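Local coordinates for protein AmbC (Sorangium cellulosum, PDB 5O15) that catalyses, through a bifunctional dehydratase-cyclase domain, both dehydration and ring-forming cyclisation of a polyketide intermediate on the way to ambruticin, at residues 62-67 with 83-88; 187-192 with 256-261; 220-225 with 268-273; 232-237 with 294-299; 237-242 with 288-293. All coordinates share one frame; numbering follows the deposited sequence.

Contact 1: 62-67 with 83-88; sequences TAFVEL and LTIEAP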
# COMPACT_ATOMS: atom_id res chain seq x y z
N THR A 62 2.50 -0.19 1.19
CA THR A 62 1.73 -0.45 -0.02
C THR A 62 2.58 -1.02 -1.14
O THR A 62 2.04 -1.62 -2.07
CB THR A 62 1.06 0.83 -0.51
OG1 THR A 62 2.07 1.81 -0.68
CG2 THR A 62 -0.00 1.33 0.46
N ALA A 63 3.90 -0.86 -1.08
CA ALA A 63 4.75 -1.52 -2.06
C ALA A 63 4.78 -3.04 -1.85
O ALA A 63 4.89 -3.80 -2.82
CB ALA A 63 6.18 -1.00 -1.99
N PHE A 64 4.65 -3.51 -0.60
CA PHE A 64 4.56 -4.95 -0.36
C PHE A 64 3.23 -5.47 -0.88
O PHE A 64 3.18 -6.57 -1.43
CB PHE A 64 4.72 -5.27 1.13
CG PHE A 64 6.00 -4.80 1.71
CD1 PHE A 64 7.22 -5.06 1.12
CD2 PHE A 64 5.98 -4.04 2.86
CE1 PHE A 64 8.40 -4.59 1.72
CE2 PHE A 64 7.13 -3.59 3.45
CZ PHE A 64 8.32 -3.80 2.86
N VAL A 65 2.17 -4.68 -0.77
CA VAL A 65 0.90 -5.04 -1.38
C VAL A 65 1.04 -5.18 -2.88
O VAL A 65 0.56 -6.15 -3.48
CB VAL A 65 -0.20 -4.06 -0.96
CG1 VAL A 65 -1.49 -4.39 -1.65
CG2 VAL A 65 -0.39 -4.05 0.56
N GLU A 66 1.67 -4.20 -3.52
CA GLU A 66 1.90 -4.24 -4.96
C GLU A 66 2.69 -5.49 -5.36
O GLU A 66 2.36 -6.15 -6.35
CB GLU A 66 2.62 -2.96 -5.40
CG GLU A 66 3.25 -3.00 -6.77
CD GLU A 66 2.26 -3.11 -7.94
OE1 GLU A 66 1.04 -3.16 -7.73
OE2 GLU A 66 2.74 -3.20 -9.09
N LEU A 67 3.75 -5.81 -4.61
CA LEU A 67 4.53 -6.99 -4.95
C LEU A 67 3.70 -8.26 -4.79
O LEU A 67 3.80 -9.17 -5.62
CB LEU A 67 5.81 -7.02 -4.10
CG LEU A 67 6.84 -5.94 -4.50
CD1 LEU A 67 7.89 -5.78 -3.44
CD2 LEU A 67 7.45 -6.27 -5.85
N LEU A 83 -2.09 -10.32 4.11
CA LEU A 83 -0.72 -9.86 4.08
C LEU A 83 -0.41 -9.28 5.46
O LEU A 83 -1.15 -8.43 5.96
CB LEU A 83 -0.50 -8.83 2.96
CG LEU A 83 0.96 -8.38 2.77
CD1 LEU A 83 1.26 -7.97 1.33
CD2 LEU A 83 1.40 -7.28 3.71
N THR A 84 0.67 -9.74 6.05
CA THR A 84 1.20 -9.21 7.29
C THR A 84 2.55 -8.60 6.98
O THR A 84 3.33 -9.17 6.22
CB THR A 84 1.36 -10.30 8.34
OG1 THR A 84 0.10 -10.94 8.56
CG2 THR A 84 1.84 -9.71 9.67
N ILE A 85 2.79 -7.41 7.53
CA ILE A 85 4.08 -6.75 7.41
C ILE A 85 4.88 -7.12 8.66
O ILE A 85 4.44 -6.88 9.78
CB ILE A 85 3.93 -5.24 7.26
CG1 ILE A 85 3.09 -4.95 6.00
CG2 ILE A 85 5.31 -4.61 7.19
CD1 ILE A 85 2.80 -3.50 5.75
N GLU A 86 6.06 -7.68 8.46
CA GLU A 86 6.89 -8.14 9.57
C GLU A 86 8.02 -7.18 9.91
O GLU A 86 8.36 -7.04 11.09
CB GLU A 86 7.49 -9.50 9.25
CG GLU A 86 6.47 -10.59 9.09
CD GLU A 86 7.10 -11.96 9.08
OE1 GLU A 86 8.35 -12.07 9.14
OE2 GLU A 86 6.31 -12.91 9.05
N ALA A 87 8.64 -6.58 8.90
CA ALA A 87 9.73 -5.64 9.12
C ALA A 87 9.82 -4.67 7.95
O ALA A 87 9.67 -5.09 6.80
CB ALA A 87 11.05 -6.42 9.20
N PRO A 88 10.13 -3.40 8.22
CA PRO A 88 10.24 -2.42 7.13
C PRO A 88 11.49 -2.66 6.29
O PRO A 88 12.42 -3.36 6.67
CB PRO A 88 10.31 -1.08 7.86
CG PRO A 88 10.85 -1.41 9.21
CD PRO A 88 10.37 -2.81 9.54
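Phe64 is the first residue of 62-67 to reach 83-88, and its backbone and its ring touch different partners. The carbonyl O of Phe64 has CD1 of Leu83 against it at 3.6 Å, while the ring, carried forward from the helix, passes beside the strand and meets Ile85: CE2 of Phe64 lies 4.3 Å from CG2 of Ile85. Further out, CZ of Phe64 approaches O of Ala87 obliquely at 4.4 Å. That carbonyl is already taken, since His131 ND1 is hydrogen-bonded to it, and the His131 ring lies nearly parallel to the Phe64 ring. One residue on, Val65 brings CG2 to 4.3 Å from CD1 of Leu83, and CD1 of Leu83 is also 4.0 Å from CA of Val65. Leu83 can serve both helix residues because its CG stands anti to the backbone N (chi1 -175°), which sends CD1 up against the helix backbone. Glu66 then turns away, and its carboxylate is bonded to His19, Gly208 and Leu209. No hydrogen bond links the segments; the join is apolar and buried. This is the packing of a hotdog fold, a long helix (61-75) wrapped by a curved antiparallel sheet: the axes of helix 62-67 and strand 83-85 approach to 9.6 Å and run at 143°, nearer antiparallel than parallel. Val116 of strand 112-120 touches Phe64, and Trp242 of strand 236-247 touches Val65 and Leu83.

Contact 2: 187-192 with 256-261; sequences GRSIYA and RARVEV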
# COMPACT_ATOMS: atom_id res chain seq x y z
N GLY A 187 -20.01 10.51 7.95
CA GLY A 187 -19.93 9.54 9.04
C GLY A 187 -18.59 8.83 9.01
O GLY A 187 -17.53 9.46 8.97
N ARG A 188 -18.62 7.49 9.00
CA ARG A 188 -17.42 6.65 9.00
C ARG A 188 -16.77 6.53 7.64
O ARG A 188 -15.74 5.85 7.53
CB ARG A 188 -17.75 5.22 9.47
CG ARG A 188 -18.35 5.13 10.86
CD ARG A 188 -18.50 3.69 11.34
NE ARG A 188 -19.44 2.92 10.52
CZ ARG A 188 -19.11 1.91 9.71
NH1 ARG A 188 -17.85 1.50 9.60
NH2 ARG A 188 -20.06 1.30 9.01
N SER A 189 -17.36 7.07 6.59
CA SER A 189 -16.80 6.96 5.25
C SER A 189 -16.07 8.23 4.85
O SER A 189 -16.64 9.32 4.91
CB SER A 189 -17.91 6.69 4.24
OG SER A 189 -18.47 5.41 4.49
N ILE A 190 -14.83 8.07 4.43
CA ILE A 190 -14.04 9.13 3.84
C ILE A 190 -14.05 8.94 2.33
O ILE A 190 -13.77 7.85 1.84
CB ILE A 190 -12.60 9.13 4.38
CG1 ILE A 190 -12.62 9.27 5.91
CG2 ILE A 190 -11.79 10.21 3.72
CD1 ILE A 190 -13.15 10.57 6.41
N TYR A 191 -14.38 10.00 1.60
CA TYR A 191 -14.39 10.02 0.16
C TYR A 191 -13.27 10.93 -0.30
O TYR A 191 -13.12 12.04 0.23
CB TYR A 191 -15.75 10.53 -0.36
CG TYR A 191 -16.85 9.56 -0.04
CD1 TYR A 191 -17.01 8.44 -0.82
CD2 TYR A 191 -17.68 9.71 1.07
CE1 TYR A 191 -17.98 7.51 -0.54
CE2 TYR A 191 -18.66 8.76 1.37
CZ TYR A 191 -18.80 7.66 0.55
OH TYR A 191 -19.75 6.68 0.80
N ALA A 192 -12.48 10.52 -1.29
CA ALA A 192 -11.34 11.34 -1.68
C ALA A 192 -11.04 11.21 -3.16
O ALA A 192 -11.26 10.16 -3.77
CB ALA A 192 -10.10 10.98 -0.85
N ARG A 256 -10.88 7.83 -7.56
CA ARG A 256 -11.70 8.17 -6.41
C ARG A 256 -11.66 7.02 -5.42
O ARG A 256 -11.56 5.86 -5.80
CB ARG A 256 -13.13 8.52 -6.78
CG ARG A 256 -13.22 9.88 -7.41
CD ARG A 256 -14.62 10.26 -7.78
NE ARG A 256 -14.63 11.63 -8.30
CZ ARG A 256 -15.62 12.17 -8.98
NH1 ARG A 256 -16.73 11.49 -9.22
NH2 ARG A 256 -15.53 13.43 -9.43
N ALA A 257 -11.71 7.37 -4.13
CA ALA A 257 -11.59 6.41 -3.05
C ALA A 257 -12.72 6.60 -2.07
O ALA A 257 -13.16 7.72 -1.77
CB ALA A 257 -10.27 6.62 -2.31
N ARG A 258 -13.14 5.47 -1.51
CA ARG A 258 -14.03 5.37 -0.37
C ARG A 258 -13.30 4.56 0.69
O ARG A 258 -12.97 3.39 0.46
CB ARG A 258 -15.35 4.71 -0.73
CG ARG A 258 -16.30 4.57 0.42
CD ARG A 258 -17.56 3.84 0.01
NE ARG A 258 -18.51 3.75 1.12
CZ ARG A 258 -18.60 2.71 1.96
NH1 ARG A 258 -17.84 1.64 1.81
NH2 ARG A 258 -19.50 2.74 2.93
N VAL A 259 -13.04 5.16 1.84
CA VAL A 259 -12.33 4.53 2.94
C VAL A 259 -13.32 4.50 4.10
O VAL A 259 -13.66 5.54 4.66
CB VAL A 259 -11.06 5.29 3.30
CG1 VAL A 259 -10.34 4.59 4.44
CG2 VAL A 259 -10.15 5.43 2.12
N GLU A 260 -13.76 3.31 4.47
CA GLU A 260 -14.76 3.13 5.51
C GLU A 260 -14.08 2.68 6.80
O GLU A 260 -13.54 1.57 6.86
CB GLU A 260 -15.84 2.15 5.08
CG GLU A 260 -16.92 2.01 6.12
CD GLU A 260 -18.22 1.52 5.54
OE1 GLU A 260 -19.27 2.15 5.81
OE2 GLU A 260 -18.21 0.53 4.78
N VAL A 261 -14.11 3.55 7.80
CA VAL A 261 -13.40 3.31 9.04
C VAL A 261 -14.21 2.36 9.91
O VAL A 261 -15.42 2.55 10.10
CB VAL A 261 -13.11 4.63 9.75
CG1 VAL A 261 -12.33 4.41 11.01
CG2 VAL A 261 -12.35 5.54 8.82
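Arg258 runs alongside Tyr191, the two side chains pointing the same way from strands 254-261 and 189-195, neighbours in the antiparallel sheet of the second hotdog. Its CB starts 3.8 Å from CE1 of Tyr191, and CG closes to 3.5 Å from that same ring carbon. With CG anti to the backbone N (chi1 179°) and the chain extended as far as NE, CD is carried level with the phenol oxygen, and NE donates to OH of Tyr191 at 3.2 Å. The oxygen sits at the edge of the guanidinium, in its plane, although the ring itself is turned 54° from that plane. At the tip the two nitrogens divide their work. NH2 makes a salt bridge of 2.9 Å to OE1 of Glu260, two residues along the strand, and passes OG of Ser189 at an angle too poor for a hydrogen bond. NH1 reaches OE2 of Glu260 from above the carboxylate plane and also pairs with Glu275 on strand 269-277. Arg188, modelled in two conformers, adds its charge from across: in one, tentatively, NH2 is 3.4 Å from OE1 of Glu260, a purely electrostatic pairing, and NH1 donates to O of Val261 at 2.7 Å. Underneath, paired backbone bonds such as Ile190 N to Val259 O, 2.8 Å, fix the register. The two faces differ in chemistry: Ile190, Ala192, Ala257 and Val259 lie on the apolar side, where helix 211-225 packs on Ile190 and Ala192, whereas the other carries a network in which Glu260, set between two arginines, is likely to stay ionised.

Contact 3: 220-225 with 268-273; sequences ALLRAE and DQLAAS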
# COMPACT_ATOMS: atom_id res chain seq x y z
N ALA A 220 -5.43 10.04 3.05
CA ALA A 220 -6.74 10.66 3.23
C ALA A 220 -7.32 10.26 4.57
O ALA A 220 -7.88 11.10 5.30
CB ALA A 220 -7.66 10.24 2.09
N LEU A 221 -7.22 8.97 4.91
CA LEU A 221 -7.67 8.50 6.20
C LEU A 221 -6.94 9.20 7.35
O LEU A 221 -7.56 9.65 8.31
CB LEU A 221 -7.43 7.00 6.26
CG LEU A 221 -7.68 6.37 7.62
CD1 LEU A 221 -9.13 6.60 8.04
CD2 LEU A 221 -7.39 4.92 7.57
N LEU A 222 -5.63 9.30 7.27
CA LEU A 222 -4.87 9.92 8.35
C LEU A 222 -5.19 11.41 8.47
O LEU A 222 -5.28 11.93 9.57
CB LEU A 222 -3.38 9.71 8.13
CG LEU A 222 -2.89 8.27 8.27
CD1 LEU A 222 -1.42 8.15 7.90
CD2 LEU A 222 -3.15 7.73 9.66
N ARG A 223 -5.35 12.11 7.35
CA ARG A 223 -5.68 13.52 7.45
C ARG A 223 -7.04 13.72 8.07
O ARG A 223 -7.25 14.68 8.82
CB ARG A 223 -5.58 14.19 6.08
CG ARG A 223 -4.13 14.32 5.63
CD ARG A 223 -3.95 15.02 4.30
NE ARG A 223 -2.56 15.13 3.95
CZ ARG A 223 -1.68 15.97 4.48
NH1 ARG A 223 -2.05 16.92 5.32
NH2 ARG A 223 -0.41 15.86 4.16
N ALA A 224 -7.97 12.82 7.81
CA ALA A 224 -9.27 12.89 8.45
C ALA A 224 -9.17 12.56 9.94
O ALA A 224 -9.75 13.24 10.78
CB ALA A 224 -10.22 11.94 7.73
N GLU A 225 -8.40 11.54 10.30
CA GLU A 225 -8.34 11.07 11.69
C GLU A 225 -7.41 11.89 12.59
O GLU A 225 -7.65 11.95 13.81
CB GLU A 225 -7.89 9.62 11.73
CG GLU A 225 -8.95 8.70 11.20
CD GLU A 225 -10.00 8.38 12.26
OE1 GLU A 225 -9.60 8.19 13.43
OE2 GLU A 225 -11.20 8.35 11.94
N ASP A 268 -5.16 1.53 20.25
CA ASP A 268 -3.88 1.75 19.59
C ASP A 268 -3.91 1.42 18.10
O ASP A 268 -2.88 1.50 17.43
CB ASP A 268 -2.78 0.94 20.29
CG ASP A 268 -2.65 1.26 21.76
OD1 ASP A 268 -2.92 2.42 22.14
OD2 ASP A 268 -2.28 0.37 22.55
N GLN A 269 -5.08 1.08 17.56
CA GLN A 269 -5.18 0.64 16.18
C GLN A 269 -6.24 1.42 15.42
O GLN A 269 -7.18 1.97 15.99
CB GLN A 269 -5.56 -0.83 16.09
CG GLN A 269 -4.50 -1.75 16.60
CD GLN A 269 -4.78 -3.19 16.28
OE1 GLN A 269 -5.64 -3.51 15.46
NE2 GLN A 269 -4.05 -4.06 16.92
N LEU A 270 -6.05 1.43 14.11
CA LEU A 270 -6.96 2.00 13.13
C LEU A 270 -7.22 0.92 12.10
O LEU A 270 -6.30 0.18 11.73
CB LEU A 270 -6.27 3.21 12.47
CG LEU A 270 -6.99 4.14 11.52
CD1 LEU A 270 -8.21 4.74 12.18
CD2 LEU A 270 -6.00 5.21 11.11
N ALA A 271 -8.47 0.81 11.65
CA ALA A 271 -8.83 -0.22 10.68
C ALA A 271 -9.87 0.35 9.73
O ALA A 271 -10.73 1.13 10.15
CB ALA A 271 -9.37 -1.49 11.35
N ALA A 272 -9.79 -0.03 8.46
CA ALA A 272 -10.70 0.48 7.45
C ALA A 272 -10.69 -0.45 6.25
O ALA A 272 -9.76 -1.21 6.04
CB ALA A 272 -10.28 1.89 7.03
N SER A 273 -11.74 -0.34 5.43
CA SER A 273 -11.77 -0.90 4.09
C SER A 273 -11.48 0.22 3.09
O SER A 273 -11.70 1.41 3.38
CB SER A 273 -13.15 -1.52 3.77
OG SER A 273 -14.16 -0.51 3.76
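Leu221 and Leu270 reach toward each other and meet tip to tip, CD2 of Leu221 lying 3.8 Å from CD2 of Leu270. Both hold CG anti to the backbone N (chi1 173° and -172°), the helix residue pushing outward and the strand residue inward along nearly one line. Around this pair the packing is close: CD2 of Leu221 also rests 4.2 Å from CB of Ala272, and Leu222 slants in from the next helix position to bring its CD2 4.1 Å from CD2 of Leu270. An alanine at Leu270 would remove both methyls, and the tips of Leu221 and Leu222 would probably be left facing a gap, free to shift. The helix is the central one of the second hotdog, 211-225, lying against the concave side of its sheet with the axes of helix 220-225 and strand 269-273 11.0 Å apart; Val261 of the adjoining strand touches Leu221 as well. Toward the helix's C-terminal end the contact slackens. There Glu225, partly exposed, bends at chi2 and lays its chain across the other methyl of Leu270, with OE1 3.9 Å from CD1, a mere van der Waals touch between a carboxylate and a methyl group.

Contact 4: 232-237 with 294-299; sequences PREGIP and WATAEH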
# COMPACT_ATOMS: atom_id res chain seq x y z
N PRO A 232 -4.49 15.20 20.25
CA PRO A 232 -3.10 15.00 19.83
C PRO A 232 -2.56 13.68 20.35
O PRO A 232 -2.87 13.26 21.47
CB PRO A 232 -2.36 16.19 20.46
CG PRO A 232 -3.37 17.24 20.56
CD PRO A 232 -4.65 16.52 20.90
N ARG A 233 -1.72 13.05 19.54
CA ARG A 233 -1.08 11.80 19.90
C ARG A 233 0.32 11.76 19.30
O ARG A 233 0.58 12.38 18.26
CB ARG A 233 -1.91 10.61 19.42
CG ARG A 233 -1.37 9.28 19.88
CD ARG A 233 -2.39 8.17 19.78
NE ARG A 233 -1.80 6.91 20.19
CZ ARG A 233 -2.49 5.80 20.43
NH1 ARG A 233 -3.80 5.79 20.28
NH2 ARG A 233 -1.85 4.72 20.82
N GLU A 234 1.21 11.02 19.96
CA GLU A 234 2.59 10.86 19.51
C GLU A 234 2.66 9.86 18.35
O GLU A 234 2.04 8.81 18.39
CB GLU A 234 3.45 10.32 20.66
CG GLU A 234 4.92 10.16 20.30
CD GLU A 234 5.76 9.58 21.43
OE1 GLU A 234 5.20 9.20 22.48
OE2 GLU A 234 6.99 9.52 21.25
N GLY A 235 3.44 10.20 17.32
CA GLY A 235 3.78 9.27 16.27
C GLY A 235 2.80 9.19 15.14
O GLY A 235 2.16 10.17 14.77
N ILE A 236 2.66 7.99 14.56
CA ILE A 236 1.81 7.84 13.38
C ILE A 236 1.26 6.42 13.33
O ILE A 236 1.98 5.47 13.70
CB ILE A 236 2.60 8.16 12.09
CG1 ILE A 236 1.65 8.40 10.92
CG2 ILE A 236 3.65 7.05 11.79
CD1 ILE A 236 2.33 8.90 9.65
N PRO A 237 0.02 6.19 12.88
CA PRO A 237 -0.39 4.79 12.61
C PRO A 237 0.38 4.23 11.43
O PRO A 237 0.42 4.83 10.36
CB PRO A 237 -1.88 4.92 12.28
CG PRO A 237 -2.30 6.26 12.86
CD PRO A 237 -1.09 7.14 12.73
N TRP A 294 -0.46 2.55 16.00
CA TRP A 294 0.34 3.73 16.30
C TRP A 294 1.77 3.34 16.67
O TRP A 294 1.99 2.40 17.43
CB TRP A 294 -0.30 4.50 17.45
CG TRP A 294 -1.51 5.28 17.03
CD1 TRP A 294 -2.80 4.83 16.91
CD2 TRP A 294 -1.54 6.65 16.65
NE1 TRP A 294 -3.63 5.85 16.50
CE2 TRP A 294 -2.87 6.97 16.33
CE3 TRP A 294 -0.57 7.65 16.57
CZ2 TRP A 294 -3.25 8.24 15.94
CZ3 TRP A 294 -0.95 8.92 16.17
CH2 TRP A 294 -2.28 9.19 15.86
N ALA A 295 2.73 4.07 16.09
CA ALA A 295 4.15 3.80 16.31
C ALA A 295 4.87 5.12 16.57
O ALA A 295 4.56 6.15 15.96
CB ALA A 295 4.78 3.18 15.06
N THR A 296 5.85 5.08 17.47
CA THR A 296 6.67 6.25 17.72
C THR A 296 7.84 6.32 16.74
O THR A 296 8.17 5.33 16.06
CB THR A 296 7.28 6.18 19.12
OG1 THR A 296 8.21 5.09 19.15
CG2 THR A 296 6.22 6.00 20.18
N ALA A 297 8.48 7.49 16.69
CA ALA A 297 9.64 7.68 15.82
C ALA A 297 10.74 6.67 16.15
O ALA A 297 11.38 6.16 15.24
CB ALA A 297 10.16 9.12 15.93
N GLU A 298 11.01 6.48 17.43
CA GLU A 298 12.06 5.55 17.84
C GLU A 298 11.70 4.11 17.46
O GLU A 298 12.57 3.34 17.05
CB GLU A 298 12.28 5.66 19.34
CG GLU A 298 13.34 4.73 19.90
CD GLU A 298 14.71 4.91 19.26
OE1 GLU A 298 15.54 3.99 19.39
OE2 GLU A 298 14.96 5.96 18.64
N HIS A 299 10.42 3.74 17.57
CA HIS A 299 10.02 2.39 17.18
C HIS A 299 10.32 2.16 15.70
O HIS A 299 10.87 1.12 15.31
CB HIS A 299 8.53 2.21 17.43
CG HIS A 299 8.03 0.85 17.07
ND1 HIS A 299 8.08 -0.20 17.96
CD2 HIS A 299 7.51 0.35 15.92
CE1 HIS A 299 7.61 -1.29 17.38
NE2 HIS A 299 7.25 -0.99 16.14
O HOH W 1 7.75 9.69 18.51
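Trp294 is sandwiched between Arg233 and Pro237. On one face the guanidinium of Arg233 lies flat, its plane 4° from the indole, with CZ of Arg233 3.8 Å from the centroid of the five-membered ring: a cation-pi stack. The extended chain behind it crosses the six-membered ring, whose centroid CD of Arg233 meets at 3.6 Å. On the opposite face, CD of Pro237 makes a CH-pi contact, 3.7 Å from that centroid. Replacing Trp294 by an alanine would probably leave the Arg233 guanidinium without its stacking surface and open a gap over the Pro237 ring. In the next shell, Asp268 and the carbonyl of Gly267 hold the guanidinium from outside, and the antiparallel pair Ile236 with Ala295 sets the backbones, Ile236 N donating to Ala295 O at 3.0 Å. Gly235 comes so close to that strand that a side chain would collide with Ala295 O. Further along, a water bridges Glu234 OE2, 2.8 Å away, to Ala297 N. Thr296 N-caps the following helix, its OG1 accepting from His299 N. The contact thus sits where strand 283-295 ends and helix 297-305 begins, with helix 167-170 packed on Ile236.

Contact 5: 237-242 with 288-293; sequences PMPFAW and GTFRAR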
# COMPACT_ATOMS: atom_id res chain seq x y z
N PRO A 237 0.02 6.19 12.88
CA PRO A 237 -0.39 4.79 12.61
C PRO A 237 0.38 4.23 11.43
O PRO A 237 0.42 4.83 10.36
CB PRO A 237 -1.88 4.92 12.28
CG PRO A 237 -2.30 6.26 12.86
CD PRO A 237 -1.09 7.14 12.73
N MET A 238 0.89 3.01 11.61
CA MET A 238 1.70 2.30 10.63
C MET A 238 0.94 1.03 10.22
O MET A 238 0.56 0.22 11.09
CB MET A 238 3.00 1.82 11.29
CG MET A 238 3.93 2.85 11.83
SD MET A 238 5.09 3.30 10.58
CE MET A 238 5.94 1.83 10.02
N PRO A 239 0.72 0.81 8.93
CA PRO A 239 0.04 -0.42 8.50
C PRO A 239 0.81 -1.66 8.92
O PRO A 239 2.02 -1.72 8.75
CB PRO A 239 0.07 -0.31 6.98
CG PRO A 239 0.26 1.17 6.70
CD PRO A 239 1.12 1.66 7.80
N PHE A 240 0.09 -2.66 9.45
CA PHE A 240 0.70 -3.94 9.73
C PHE A 240 -0.00 -5.13 9.10
O PHE A 240 0.59 -6.20 9.04
CB PHE A 240 0.88 -4.18 11.24
CG PHE A 240 -0.40 -4.36 11.99
CD1 PHE A 240 -0.96 -5.62 12.15
CD2 PHE A 240 -1.03 -3.27 12.55
CE1 PHE A 240 -2.13 -5.78 12.84
CE2 PHE A 240 -2.20 -3.42 13.25
CZ PHE A 240 -2.75 -4.69 13.40
N ALA A 241 -1.21 -4.96 8.57
CA ALA A 241 -1.92 -6.08 7.98
C ALA A 241 -2.94 -5.59 6.98
O ALA A 241 -3.54 -4.53 7.15
CB ALA A 241 -2.60 -6.95 9.03
N TRP A 242 -3.13 -6.38 5.93
CA TRP A 242 -4.11 -6.17 4.89
C TRP A 242 -4.85 -7.47 4.66
O TRP A 242 -4.28 -8.57 4.80
CB TRP A 242 -3.44 -5.77 3.58
CG TRP A 242 -2.67 -4.51 3.62
CD1 TRP A 242 -1.44 -4.30 4.16
CD2 TRP A 242 -3.08 -3.25 3.08
NE1 TRP A 242 -1.06 -3.00 3.98
CE2 TRP A 242 -2.04 -2.34 3.31
CE3 TRP A 242 -4.22 -2.84 2.38
CZ2 TRP A 242 -2.11 -1.01 2.91
CZ3 TRP A 242 -4.29 -1.52 1.97
CH2 TRP A 242 -3.25 -0.61 2.25
N GLY A 288 -10.37 -5.31 1.51
CA GLY A 288 -11.41 -5.56 2.48
C GLY A 288 -11.07 -5.00 3.84
O GLY A 288 -11.94 -4.44 4.52
N THR A 289 -9.81 -5.11 4.23
CA THR A 289 -9.33 -4.57 5.49
C THR A 289 -7.90 -4.08 5.33
O THR A 289 -7.06 -4.69 4.64
CB THR A 289 -9.36 -5.61 6.63
OG1 THR A 289 -10.60 -6.34 6.60
CG2 THR A 289 -9.23 -4.92 7.98
N PHE A 290 -7.65 -2.98 5.99
CA PHE A 290 -6.33 -2.45 6.27
C PHE A 290 -6.27 -2.24 7.78
O PHE A 290 -7.24 -1.72 8.34
CB PHE A 290 -6.28 -1.02 5.55
CG PHE A 290 -5.19 -0.13 6.04
CD1 PHE A 290 -3.90 -0.31 5.62
CD2 PHE A 290 -5.47 0.95 6.89
CE1 PHE A 290 -2.90 0.51 6.07
CE2 PHE A 290 -4.45 1.76 7.35
CZ PHE A 290 -3.17 1.53 6.94
N ARG A 291 -5.17 -2.61 8.44
CA ARG A 291 -5.03 -2.39 9.87
C ARG A 291 -3.71 -1.72 10.15
O ARG A 291 -2.68 -2.15 9.62
CB ARG A 291 -5.07 -3.70 10.64
CG ARG A 291 -6.32 -4.46 10.43
CD ARG A 291 -6.50 -5.46 11.54
NE ARG A 291 -7.57 -6.39 11.22
CZ ARG A 291 -8.86 -6.16 11.42
NH1 ARG A 291 -9.27 -5.01 11.94
NH2 ARG A 291 -9.75 -7.09 11.08
N ALA A 292 -3.74 -0.70 11.00
CA ALA A 292 -2.55 0.04 11.38
C ALA A 292 -2.49 0.17 12.89
O ALA A 292 -3.51 0.13 13.57
CB ALA A 292 -2.57 1.44 10.78
N ARG A 293 -1.27 0.32 13.40
CA ARG A 293 -1.01 0.51 14.81
C ARG A 293 -0.13 1.73 15.00
O ARG A 293 0.84 1.91 14.27
CB ARG A 293 -0.27 -0.72 15.36
CG ARG A 293 0.07 -0.66 16.81
CD ARG A 293 0.77 -1.94 17.27
NE ARG A 293 -0.08 -3.12 17.18
CZ ARG A 293 0.07 -4.12 16.31
NH1 ARG A 293 1.05 -4.10 15.41
NH2 ARG A 293 -0.76 -5.15 16.35
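The Phe240 ring lies between two arginines. Over one face the guanidinium of Arg293 is stacked, planes 23° apart, with CZ of Arg293 4.0 Å from the ring centroid; over the other, CB of Arg291 makes a CH-pi contact; at the edge is C of Ala292, 3.6 Å from CE2 of Phe240. The strands are antiparallel neighbours in the second hotdog, and a classic beta bulge interrupts them, Phe240 and Ala241 together facing Arg291. Phe240 takes the crowded position between its backbone N and carbonyl carbon (chi1 68°), which swings the ring back over the partner strand. Arg293 bends at chi3 to lay its guanidinium on top. On the other side of the sheet Phe290, modelled in two conformers, in one of them turns its edge to the face of Trp242, planes at 62° and centroids of the six-membered rings 4.8 Å apart. Leu214 and Leu218 of helix 211-225 touch Trp242 and Phe290 respectively. Before the bulge, Met238 and Arg293 exchange two backbone bonds; beyond it, Arg291 N donates to Ala241 O. At the bulge itself the carbonyl O of Arg291 takes two donors, Phe240 N at 2.8 Å and, weakly, Ala241 N at 3.3 Å.

Contact 1 belongs to the first hotdog and contacts 2 to 5 to the second. The two halves meet where contacts 1 and 5 touch: Leu83 O lies 2.8 Å from Trp242 N, a probable hydrogen bond, and the contact centres are 10 Å apart. Contacts 4 and 5 continue one strand pair and share Pro237. Contact 3 sits beside contact 5, centres 9 Å apart, through Ala272 and Phe290, and beside contact 2 through Glu260 and Ser273. Asp268 of contact 3 pairs with Arg233 of contact 4. Contacts 1 and 2 do not touch, their centres being 22 Å apart. As in related dehydratases, the active site probably lies between the two hotdogs.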